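Local structure of thymidylate synthase A (Bacillus subtilis, 1BKP) at residues 191-196 and 212-216; 3-7 and 184-189. The protein catalyses the reductive methylation of dUMP to dTMP with 5,10-methylenetetrahydrofolate as methyl donor and reductant, and works as a homodimer. All coordinates share one frame; numbering follows the deposited sequence.

Interaction 1. Residues 191-196 and 212-216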
loop_
_atom_site.group_PDB
_atom_site.type_symbol
_atom_site.label_atom_id
_atom_site.label_comp_id
_atom_site.label_asym_id
_atom_site.label_seq_id
_atom_site.Cartn_x
_atom_site.Cartn_y
_atom_site.Cartn_z
ATOM N N ASN A 191 3.967 -13.204 -9.751
ATOM C CA ASN A 191 3.867 -11.753 -9.503
ATOM C C ASN A 191 5.155 -11.114 -8.981
ATOM O O ASN A 191 5.560 -10.063 -9.476
ATOM C CB ASN A 191 2.748 -11.511 -8.509
ATOM C CG ASN A 191 1.380 -11.578 -9.139
ATOM O OD1 ASN A 191 1.176 -11.245 -10.351
ATOM N ND2 ASN A 191 0.424 -11.970 -8.348
ATOM N N VAL A 192 5.915 -11.836 -8.136
ATOM C CA VAL A 192 7.129 -11.307 -7.535
ATOM C C VAL A 192 8.179 -11.188 -8.676
ATOM O O VAL A 192 8.834 -10.125 -8.815
ATOM C CB VAL A 192 7.621 -12.213 -6.478
ATOM C CG1 VAL A 192 9.034 -11.846 -5.998
ATOM C CG2 VAL A 192 6.715 -12.111 -5.249
ATOM N N PHE A 193 8.288 -12.236 -9.504
ATOM C CA PHE A 193 9.265 -12.155 -10.640
ATOM C C PHE A 193 8.897 -11.042 -11.624
ATOM O O PHE A 193 9.703 -10.204 -11.952
ATOM C CB PHE A 193 9.294 -13.510 -11.384
ATOM C CG PHE A 193 10.147 -13.471 -12.660
ATOM C CD1 PHE A 193 11.520 -13.411 -12.577
ATOM C CD2 PHE A 193 9.551 -13.470 -13.932
ATOM C CE1 PHE A 193 12.323 -13.365 -13.775
ATOM C CE2 PHE A 193 10.319 -13.419 -15.114
ATOM C CZ PHE A 193 11.681 -13.371 -15.045
ATOM N N GLN A 194 7.615 -10.950 -11.960
ATOM C CA GLN A 194 7.110 -10.046 -12.966
ATOM C C GLN A 194 7.387 -8.578 -12.622
ATOM O O GLN A 194 7.870 -7.847 -13.488
ATOM C CB GLN A 194 5.625 -10.319 -13.085
ATOM C CG GLN A 194 4.737 -9.273 -13.621
ATOM C CD GLN A 194 3.259 -9.776 -13.661
ATOM O OE1 GLN A 194 2.740 -10.153 -14.728
ATOM N NE2 GLN A 194 2.638 -9.831 -12.527
ATOM N N TYR A 195 7.200 -8.184 -11.372
ATOM C CA TYR A 195 7.453 -6.775 -11.013
ATOM C C TYR A 195 8.927 -6.425 -10.905
ATOM O O TYR A 195 9.323 -5.230 -11.104
ATOM C CB TYR A 195 6.561 -6.287 -9.811
ATOM C CG TYR A 195 5.239 -5.829 -10.349
ATOM C CD1 TYR A 195 4.207 -6.771 -10.679
ATOM C CD2 TYR A 195 5.003 -4.445 -10.595
ATOM C CE1 TYR A 195 2.985 -6.351 -11.227
ATOM C CE2 TYR A 195 3.811 -3.997 -11.157
ATOM C CZ TYR A 195 2.802 -4.979 -11.466
ATOM O OH TYR A 195 1.648 -4.500 -12.047
ATOM N N ASN A 196 9.770 -7.428 -10.604
ATOM C CA ASN A 196 11.205 -7.141 -10.589
ATOM C C ASN A 196 11.683 -6.887 -12.054
ATOM O O ASN A 196 12.543 -5.992 -12.343
ATOM C CB ASN A 196 11.971 -8.327 -9.963
ATOM C CG ASN A 196 13.422 -7.996 -9.765
ATOM O OD1 ASN A 196 14.198 -8.392 -10.558
ATOM N ND2 ASN A 196 13.765 -7.122 -8.775
ATOM N N GLU A 212 16.671 -1.346 -4.029
ATOM C CA GLU A 212 15.974 -2.472 -3.360
ATOM C C GLU A 212 14.659 -2.799 -4.047
ATOM O O GLU A 212 14.118 -1.918 -4.740
ATOM C CB GLU A 212 15.707 -2.004 -1.907
ATOM C CG GLU A 212 15.268 -3.102 -1.046
ATOM C CD GLU A 212 15.554 -2.832 0.403
ATOM O OE1 GLU A 212 15.770 -1.652 0.772
ATOM O OE2 GLU A 212 15.541 -3.816 1.175
ATOM N N TYR A 213 14.115 -4.036 -3.874
ATOM C CA TYR A 213 12.809 -4.364 -4.501
ATOM C C TYR A 213 11.998 -4.962 -3.318
ATOM O O TYR A 213 12.498 -5.867 -2.654
ATOM C CB TYR A 213 13.022 -5.422 -5.568
ATOM C CG TYR A 213 11.724 -6.054 -6.035
ATOM C CD1 TYR A 213 10.669 -5.303 -6.544
ATOM C CD2 TYR A 213 11.579 -7.425 -5.997
ATOM C CE1 TYR A 213 9.501 -5.950 -7.023
ATOM C CE2 TYR A 213 10.433 -8.065 -6.486
ATOM C CZ TYR A 213 9.403 -7.299 -7.014
ATOM O OH TYR A 213 8.300 -7.953 -7.626
ATOM N N ILE A 214 10.858 -4.367 -2.995
ATOM C CA ILE A 214 10.024 -4.744 -1.860
ATOM C C ILE A 214 8.638 -5.150 -2.401
ATOM O O ILE A 214 8.013 -4.390 -3.113
ATOM C CB ILE A 214 9.928 -3.513 -0.957
ATOM C CG1 ILE A 214 11.341 -3.106 -0.538
ATOM C CG2 ILE A 214 9.087 -3.811 0.234
ATOM C CD1 ILE A 214 11.563 -1.634 -0.581
ATOM N N PHE A 215 8.080 -6.236 -1.860
ATOM C CA PHE A 215 6.806 -6.779 -2.359
ATOM C C PHE A 215 5.971 -7.045 -1.116
ATOM O O PHE A 215 6.351 -7.817 -0.230
ATOM C CB PHE A 215 7.064 -8.070 -3.108
ATOM C CG PHE A 215 5.823 -8.581 -3.908
ATOM C CD1 PHE A 215 4.769 -9.230 -3.257
ATOM C CD2 PHE A 215 5.719 -8.320 -5.272
ATOM C CE1 PHE A 215 3.562 -9.619 -3.950
ATOM C CE2 PHE A 215 4.522 -8.696 -6.045
ATOM C CZ PHE A 215 3.448 -9.340 -5.395
ATOM N N ASN A 216 4.917 -6.292 -1.002
ATOM C CA ASN A 216 4.020 -6.371 0.177
ATOM C C ASN A 216 2.771 -7.103 -0.167
ATOM O O ASN A 216 2.199 -6.822 -1.219
ATOM C CB ASN A 216 3.576 -4.957 0.543
ATOM C CG ASN A 216 4.733 -4.115 1.111
ATOM O OD1 ASN A 216 5.378 -4.540 2.076
ATOM N ND2 ASN A 216 5.130 -3.068 0.399
#
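Tyr213 reaches from its strand to the helix and donates a hydrogen bond from its hydroxyl to Val192 O, with OH 2.5 Å from that oxygen. The bond lies in the carbonyl plane on a lone pair, the angle at the oxygen being 124°. Val192 O also accepts a weak helical bond from Asn196 N, so two donors share this oxygen. Beside the hydroxyl, Tyr195 CB packs 3.3 Å from Tyr213 OH, while Asn196 CB lies over one face of the tyrosine ring, displaced toward the rim. With CG anti to the backbone N (chi1 -172°), Asn196 carries its amide past the ring, ND2 coming 3.5 Å from Tyr213 CD2. Two residues on, Phe215 presents a face to Val192, and CG2 sits 3.8 Å from the ring centroid, almost on the normal, in a CH-pi contact; CG1, the other branch, turns to Tyr213 CE2. Asn191 CB touches the far end of the phenylalanine at CZ.

Helix 188-206 is the crossover of a beta-alpha-beta unit whose strands, 172-183 and 209-223, are parallel neighbours in the main sheet; the axes of the two short segments approach to 9.6 Å, their N-to-C directions 143° apart. Outside this layer, Asn51 and Arg200 hydrogen-bond the Asn196 amide, and Trp75 binds Tyr195 OH on the side leading away from the strand. Asn191, predicted to bind dUMP, lies at the end nearer the catalytic Cys160, its side chain about 5 Å from that of the cysteine at nearest atoms.

Interaction 2. Residues 3-7 and 184-189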
loop_
_atom_site.group_PDB
_atom_site.type_symbol
_atom_site.label_atom_id
_atom_site.label_comp_id
_atom_site.label_asym_id
_atom_site.label_seq_id
_atom_site.Cartn_x
_atom_site.Cartn_y
_atom_site.Cartn_z
ATOM N N PHE A 3 14.689 -15.750 -2.991
ATOM C CA PHE A 3 13.277 -15.701 -2.913
ATOM C C PHE A 3 12.892 -17.095 -2.317
ATOM O O PHE A 3 11.953 -17.172 -1.595
ATOM C CB PHE A 3 12.756 -15.574 -4.333
ATOM C CG PHE A 3 11.241 -15.483 -4.436
ATOM C CD1 PHE A 3 10.449 -15.141 -3.328
ATOM C CD2 PHE A 3 10.604 -15.774 -5.608
ATOM C CE1 PHE A 3 9.040 -15.109 -3.416
ATOM C CE2 PHE A 3 9.151 -15.728 -5.655
ATOM C CZ PHE A 3 8.421 -15.407 -4.589
ATOM N N ASP A 4 13.605 -18.183 -2.599
ATOM C CA ASP A 4 13.219 -19.501 -2.072
ATOM C C ASP A 4 13.208 -19.421 -0.584
ATOM O O ASP A 4 12.350 -19.982 0.053
ATOM C CB ASP A 4 14.270 -20.562 -2.421
ATOM C CG ASP A 4 14.242 -20.974 -3.914
ATOM O OD1 ASP A 4 13.166 -21.282 -4.396
ATOM O OD2 ASP A 4 15.309 -21.124 -4.517
ATOM N N LYS A 5 14.223 -18.794 0.003
ATOM C CA LYS A 5 14.267 -18.715 1.475
ATOM C C LYS A 5 13.133 -17.933 2.098
ATOM O O LYS A 5 12.481 -18.372 3.020
ATOM C CB LYS A 5 15.614 -18.105 1.916
ATOM C CG LYS A 5 16.734 -19.104 1.597
ATOM C CD LYS A 5 18.065 -18.745 2.191
ATOM C CE LYS A 5 19.093 -19.711 1.670
ATOM N NZ LYS A 5 18.606 -21.093 1.979
ATOM N N GLN A 6 12.864 -16.767 1.516
ATOM C CA GLN A 6 11.809 -15.925 2.027
ATOM C C GLN A 6 10.485 -16.502 1.768
ATOM O O GLN A 6 9.594 -16.390 2.619
ATOM C CB GLN A 6 11.923 -14.506 1.417
ATOM C CG GLN A 6 13.184 -13.801 1.945
ATOM C CD GLN A 6 13.199 -12.307 1.511
ATOM O OE1 GLN A 6 12.240 -11.591 1.752
ATOM N NE2 GLN A 6 14.216 -11.896 0.823
ATOM N N TYR A 7 10.322 -17.106 0.583
ATOM C CA TYR A 7 8.983 -17.682 0.253
ATOM C C TYR A 7 8.617 -18.861 1.219
ATOM O O TYR A 7 7.512 -18.927 1.792
ATOM C CB TYR A 7 9.029 -18.143 -1.217
ATOM C CG TYR A 7 7.811 -18.871 -1.692
ATOM C CD1 TYR A 7 6.722 -18.153 -2.141
ATOM C CD2 TYR A 7 7.794 -20.242 -1.789
ATOM C CE1 TYR A 7 5.586 -18.757 -2.702
ATOM C CE2 TYR A 7 6.677 -20.890 -2.364
ATOM C CZ TYR A 7 5.569 -20.156 -2.813
ATOM O OH TYR A 7 4.403 -20.751 -3.294
ATOM N N MET A 184 -0.666 -17.651 -2.457
ATOM C CA MET A 184 0.760 -17.889 -2.312
ATOM C C MET A 184 1.356 -19.004 -3.121
ATOM O O MET A 184 2.537 -18.941 -3.433
ATOM C CB MET A 184 1.145 -18.066 -0.847
ATOM C CG MET A 184 0.794 -16.772 -0.029
ATOM S SD MET A 184 1.651 -15.312 -0.658
ATOM C CE MET A 184 3.283 -15.686 -0.148
ATOM N N ALA A 185 0.538 -20.010 -3.455
ATOM C CA ALA A 185 1.030 -21.151 -4.212
ATOM C C ALA A 185 1.156 -20.847 -5.663
ATOM O O ALA A 185 2.162 -21.142 -6.232
ATOM C CB ALA A 185 0.080 -22.388 -4.043
ATOM N N LEU A 186 0.084 -20.336 -6.260
ATOM C CA LEU A 186 0.035 -20.076 -7.677
ATOM C C LEU A 186 0.340 -18.631 -8.133
ATOM O O LEU A 186 0.987 -18.425 -9.109
ATOM C CB LEU A 186 -1.339 -20.467 -8.169
ATOM C CG LEU A 186 -1.583 -21.994 -7.902
ATOM C CD1 LEU A 186 -3.053 -22.286 -8.053
ATOM C CD2 LEU A 186 -0.776 -22.854 -8.896
ATOM N N GLY A 187 -0.169 -17.651 -7.442
ATOM C CA GLY A 187 0.050 -16.317 -7.889
ATOM C C GLY A 187 1.317 -15.590 -7.427
ATOM O O GLY A 187 1.976 -14.963 -8.236
ATOM N N ASN A 188 1.686 -15.726 -6.164
ATOM C CA ASN A 188 2.833 -14.978 -5.681
ATOM C C ASN A 188 4.179 -15.158 -6.464
ATOM O O ASN A 188 4.844 -14.124 -6.816
ATOM C CB ASN A 188 3.045 -15.277 -4.200
ATOM C CG ASN A 188 4.215 -14.515 -3.629
ATOM O OD1 ASN A 188 5.250 -15.103 -3.374
ATOM N ND2 ASN A 188 3.986 -13.233 -3.273
ATOM N N PRO A 189 4.600 -16.402 -6.749
ATOM C CA PRO A 189 5.910 -16.494 -7.478
ATOM C C PRO A 189 5.933 -15.825 -8.810
ATOM O O PRO A 189 6.905 -15.147 -9.168
ATOM C CB PRO A 189 6.193 -18.013 -7.541
ATOM C CG PRO A 189 5.362 -18.623 -6.345
ATOM C CD PRO A 189 4.075 -17.764 -6.396
#
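Met184 O receives the hydroxyl of Tyr7 in a short hydrogen bond, 2.6 Å from Tyr7 OH. The donor stands 34° out of the carbonyl plane, although the oxygen itself lies at the edge of the tyrosine ring, near the ring plane. Tyr7 gets there because its CG is anti to the backbone N (chi1 174°), which extends the ring from near the start of helix 3-17 across to the loop. Along the way its CE1 packs 3.7 Å from Pro189 CG, and the hydroxyl also touches Ala185 CA.

One helical turn earlier, Phe3 uses the rim of its ring. CZ meets Asn188 OD1 at 3.4 Å, and CE2 rests against Pro189 CA at 3.8 Å, both partners near the ring plane. Two aromatic edges thus converge on the amide oxygen of Asn188, since Tyr7 CD1 also lies 3.6 Å from OD1; the amide is nearly coplanar with the tyrosine, 13° apart, but steeply inclined to the phenylalanine. Its other end, ND2, is held by Asn182 OD1 on strand 172-183, where Asn182 is predicted to bind dUMP.

The contact fastens the N-terminal helix to the turn leading from that strand into helix 188-206, with Ile10, Ile11 and Ile14 packing on Met184. Asn188 OD1 is buried without a hydrogen-bond partner in the model, and the weakly positive C-H edges of Phe3 and Tyr7 probably offset part of that cost, leaving the tyrosine hydroxyl to supply the direct polar bond between the segments.

How the interactions relate
Both contacts draw on helix 188-206, and their centres lie 11 Å apart. Interaction 2 involves its beginning and the turn before it, and interaction 1 the following turns, so one helix is secured first to the N-terminal helix 3-17 and then to strand 209-223 of the mixed sheet. They meet directly: Phe3 CZ lies 3.8 Å from Val192 CG2, and Asn188 ND2 3.7 Å from Phe215 CE1, so the two buried contacts adjoin. Along the chain, 3-7 meets 184-189 across 176 residues, and this contact closes before 191-196 meets 212-216 across 15. Together they illustrate how a crossover helix carrying a predicted nucleotide-binding residue is fixed by partners distant and near in sequence.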